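Local coordinates for beta-N-acetylhexosaminidase (Arthrobacter aurescens, PDB 3RCN), which probably hydrolyses terminal non-reducing N-acetyl-D-hexosamine residues from N-acetyl-beta-D-hexosaminides, as a member of glycosyl hydrolase family 20, at residues 181-186 with 197-202. Sequence-based numbering, arbitrary orientation.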
ATOM      1  N   GLY A 181       2.611  21.968   0.677  1.00 36.22           N
ATOM      2  CA  GLY A 181       3.574  21.099   1.327  1.00 30.51           C
ATOM      3  C   GLY A 181       4.816  20.876   0.470  1.00 26.36           C
ATOM      4  O   GLY A 181       4.776  21.067  -0.740  1.00 26.93           O
ATOM      5  N   TRP A 182       5.891  20.422   1.112  1.00 23.50           N
ATOM      6  CA  TRP A 182       7.172  20.102   0.492  1.00 20.10           C
ATOM      7  C   TRP A 182       7.559  18.668   0.917  1.00 32.09           C
ATOM      8  O   TRP A 182       7.727  18.388   2.106  1.00 32.51           O
ATOM      9  CB  TRP A 182       8.228  21.112   0.957  1.00 26.10           C
ATOM     10  CG  TRP A 182       9.620  20.845   0.414  1.00 30.78           C
ATOM     11  CD1 TRP A 182      10.454  19.829   0.771  1.00 25.46           C
ATOM     12  CD2 TRP A 182      10.328  21.620  -0.570  1.00 26.79           C
ATOM     13  NE1 TRP A 182      11.628  19.910   0.063  1.00 30.78           N
ATOM     14  CE2 TRP A 182      11.577  20.999  -0.766  1.00 27.96           C
ATOM     15  CE3 TRP A 182      10.023  22.774  -1.306  1.00 26.38           C
ATOM     16  CZ2 TRP A 182      12.525  21.490  -1.671  1.00 28.61           C
ATOM     17  CZ3 TRP A 182      10.963  23.263  -2.203  1.00 27.36           C
ATOM     18  CH2 TRP A 182      12.197  22.615  -2.386  1.00 27.21           C
ATOM     19  N   ARG A 183       7.647  17.747  -0.044  1.00 36.71           N
ATOM     20  CA  ARG A 183       7.780  16.325   0.279  1.00 31.32           C
ATOM     21  C   ARG A 183       9.193  15.760   0.257  1.00 32.69           C
ATOM     22  O   ARG A 183       9.403  14.581   0.539  1.00 38.35           O
ATOM     23  CB  ARG A 183       6.907  15.479  -0.647  1.00 31.66           C
ATOM     24  CG  ARG A 183       5.453  15.860  -0.679  1.00 31.14           C
ATOM     25  CD  ARG A 183       4.858  15.976   0.695  1.00 27.96           C
ATOM     26  NE  ARG A 183       3.487  16.466   0.615  1.00 27.66           N
ATOM     27  CZ  ARG A 183       2.850  17.027   1.635  1.00 27.91           C
ATOM     28  NH1 ARG A 183       3.473  17.153   2.797  1.00 25.65           N
ATOM     29  NH2 ARG A 183       1.603  17.469   1.498  1.00 17.92           N
HETATM   30  N   MSE A 184      10.175  16.567  -0.090  1.00 34.07           N
HETATM   31  CA  MSE A 184      11.503  15.998  -0.240  1.00 33.53           C
HETATM   32  C   MSE A 184      12.501  16.486   0.806  1.00 34.80           C
HETATM   33  O   MSE A 184      12.749  17.680   0.952  1.00 43.53           O
HETATM   34  CB  MSE A 184      12.033  16.225  -1.650  1.00 31.79           C
HETATM   35  CG  MSE A 184      13.348  15.517  -1.867  1.00 34.68           C
HETATM   36 SE   MSE A 184      14.282  16.104  -3.469  0.61 30.17          SE
HETATM   37  CE  MSE A 184      15.890  15.013  -3.248  1.00 25.70           C
ATOM     38  N   GLN A 185      13.075  15.543   1.531  1.00 26.73           N
ATOM     39  CA  GLN A 185      14.040  15.867   2.561  1.00 34.79           C
ATOM     40  C   GLN A 185      15.336  16.368   1.931  1.00 42.78           C
ATOM     41  O   GLN A 185      15.901  15.714   1.045  1.00 41.68           O
ATOM     42  CB  GLN A 185      14.299  14.640   3.417  1.00 31.83           C
ATOM     43  CG  GLN A 185      15.556  14.693   4.238  1.00 40.62           C
ATOM     44  CD  GLN A 185      15.824  13.363   4.924  1.00 47.52           C
ATOM     45  OE1 GLN A 185      15.609  13.221   6.139  1.00 45.96           O
ATOM     46  NE2 GLN A 185      16.283  12.370   4.145  1.00 40.14           N
ATOM     47  N   ILE A 186      15.777  17.547   2.372  1.00 39.08           N
ATOM     48  CA  ILE A 186      17.031  18.141   1.921  1.00 34.69           C
ATOM     49  C   ILE A 186      17.936  18.310   3.133  1.00 37.80           C
ATOM     50  O   ILE A 186      17.567  18.953   4.117  1.00 40.82           O
ATOM     51  CB  ILE A 186      16.827  19.521   1.270  1.00 36.24           C
ATOM     52  CG1 ILE A 186      15.857  19.447   0.095  1.00 31.35           C
ATOM     53  CG2 ILE A 186      18.145  20.065   0.781  1.00 41.61           C
ATOM     54  CD1 ILE A 186      16.381  18.659  -1.071  1.00 30.02           C
ATOM     55  N   ALA A 197       6.814  20.287   5.486  1.00 33.36           N
ATOM     56  CA  ALA A 197       6.208  18.987   5.172  1.00 30.70           C
ATOM     57  C   ALA A 197       4.808  18.771   5.738  1.00 35.89           C
ATOM     58  O   ALA A 197       4.244  17.681   5.577  1.00 38.76           O
ATOM     59  CB  ALA A 197       7.117  17.848   5.585  1.00 29.15           C
ATOM     60  N   TRP A 198       4.259  19.780   6.417  1.00 34.92           N
ATOM     61  CA  TRP A 198       2.904  19.665   6.973  1.00 34.73           C
ATOM     62  C   TRP A 198       2.157  20.989   7.012  1.00 31.89           C
ATOM     63  O   TRP A 198       2.764  22.047   7.108  1.00 34.18           O
ATOM     64  CB  TRP A 198       2.927  19.033   8.378  1.00 24.94           C
ATOM     65  CG  TRP A 198       3.529  19.907   9.448  1.00 31.68           C
ATOM     66  CD1 TRP A 198       4.858  20.072   9.714  1.00 32.14           C
ATOM     67  CD2 TRP A 198       2.824  20.724  10.404  1.00 32.45           C
ATOM     68  NE1 TRP A 198       5.027  20.940  10.769  1.00 26.96           N
ATOM     69  CE2 TRP A 198       3.800  21.354  11.210  1.00 32.58           C
ATOM     70  CE3 TRP A 198       1.473  20.986  10.649  1.00 33.74           C
ATOM     71  CZ2 TRP A 198       3.460  22.235  12.258  1.00 27.36           C
ATOM     72  CZ3 TRP A 198       1.139  21.858  11.690  1.00 35.54           C
ATOM     73  CH2 TRP A 198       2.135  22.473  12.477  1.00 25.92           C
ATOM     74  N   ARG A 199       0.833  20.912   6.944  1.00 26.32           N
ATOM     75  CA  ARG A 199      -0.027  22.081   7.068  1.00 28.19           C
ATOM     76  C   ARG A 199      -1.081  21.835   8.154  1.00 34.51           C
ATOM     77  O   ARG A 199      -1.389  20.691   8.466  1.00 36.28           O
ATOM     78  CB  ARG A 199      -0.723  22.376   5.735  1.00 19.30           C
ATOM     79  CG  ARG A 199      -1.636  21.265   5.252  1.00 20.03           C
ATOM     80  CD  ARG A 199      -2.230  21.603   3.901  1.00 24.96           C
ATOM     81  NE  ARG A 199      -3.036  20.513   3.355  1.00 23.94           N
ATOM     82  CZ  ARG A 199      -2.583  19.605   2.490  1.00 32.14           C
ATOM     83  NH1 ARG A 199      -1.316  19.642   2.068  1.00 25.45           N
ATOM     84  NH2 ARG A 199      -3.400  18.653   2.047  1.00 30.41           N
ATOM     85  N   ARG A 200      -1.626  22.918   8.704  1.00 31.64           N
ATOM     86  CA  ARG A 200      -2.632  22.899   9.765  1.00 36.40           C
ATOM     87  C   ARG A 200      -3.932  22.212   9.353  1.00 46.84           C
ATOM     88  O   ARG A 200      -4.491  21.401  10.099  1.00 43.71           O
ATOM     89  CB  ARG A 200      -2.970  24.333  10.147  1.00 44.08           C
ATOM     90  CG  ARG A 200      -2.957  24.598  11.616  1.00 57.41           C
ATOM     91  CD  ARG A 200      -1.795  25.500  11.976  1.00 71.54           C
ATOM     92  NE  ARG A 200      -1.274  25.183  13.302  1.00 80.69           N
ATOM     93  CZ  ARG A 200      -0.102  25.603  13.761  1.00 79.94           C
ATOM     94  NH1 ARG A 200       0.674  26.357  12.994  1.00 76.94           N
ATOM     95  NH2 ARG A 200       0.293  25.263  14.984  1.00 80.62           N
ATOM     96  N   GLU A 201      -4.431  22.560   8.172  1.00 47.40           N
ATOM     97  CA  GLU A 201      -5.661  21.968   7.664  1.00 37.20           C
ATOM     98  C   GLU A 201      -5.717  22.035   6.142  1.00 40.11           C
ATOM     99  O   GLU A 201      -4.715  22.323   5.489  1.00 42.39           O
ATOM    100  CB  GLU A 201      -6.889  22.623   8.292  1.00 31.37           C
ATOM    101  CG  GLU A 201      -6.823  24.130   8.403  1.00 34.23           C
ATOM    102  CD  GLU A 201      -8.160  24.741   8.811  1.00 47.52           C
ATOM    103  OE1 GLU A 201      -9.085  23.988   9.203  1.00 46.61           O
ATOM    104  OE2 GLU A 201      -8.287  25.981   8.735  1.00 53.27           O
ATOM    105  N   SER A 202      -6.885  21.738   5.587  1.00 35.73           N
ATOM    106  CA  SER A 202      -7.061  21.667   4.147  1.00 35.24           C
ATOM    107  C   SER A 202      -8.428  22.189   3.748  1.00 40.43           C
ATOM    108  O   SER A 202      -9.416  21.948   4.439  1.00 43.13           O
ATOM    109  CB  SER A 202      -6.953  20.215   3.669  1.00 35.17           C
ATOM    110  OG  SER A 202      -5.720  19.627   4.032  1.00 36.98           O
TER
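R183 reaches A197 and R199 in the alpha/beta-barrel catalytic domain of this family 20 glycosidase, where the chain leaves barrel strand 171-178, turns back through 181-182 and passes helix 191-194 into 198-199. From CB, the R183 side chain sets off with CG beside the backbone N and anti to the carbonyl carbon (chi1 -55°), and a bend at chi2 turns CD and NE back alongside the backbone toward G181. NE donates to V147 O. Beyond CZ, one face of the R183 guanidinium is turned to G181 CA, which stands 4.0 Å above the plane and offset toward the rim; the extended backbone of G181 (phi 169°, psi 162°) is one that glycine adopts readily. NH1 hydrogen-bonds G219 O and also lies 2.9 Å from A197 O, which sits at the guanidinium edge, in plane. NH2 comes within 3.7 Å of R199 NH1, the two side chains crossing at about a right angle. Arginine fits this buried position because its several N-H groups can serve backbone carbonyls from separate loops. The two like charges are probably eased by such carbonyls, Q180 O accepting from R199 NH1, R149 O from R199 NH2 and A148 O weakly from R183 NH2. A197 CA makes a CA-H...O contact with W182 O (3.5 Å), and its small methyl CB, 3.6 Å from W182 O, fits beside that oxygen. The R199 chain, extended from CG to NE, ends side-on to S202: NE at 2.9 Å and NH2 at 3.2 Å both donate to the single atom S202 OG, which lies in the guanidinium plane.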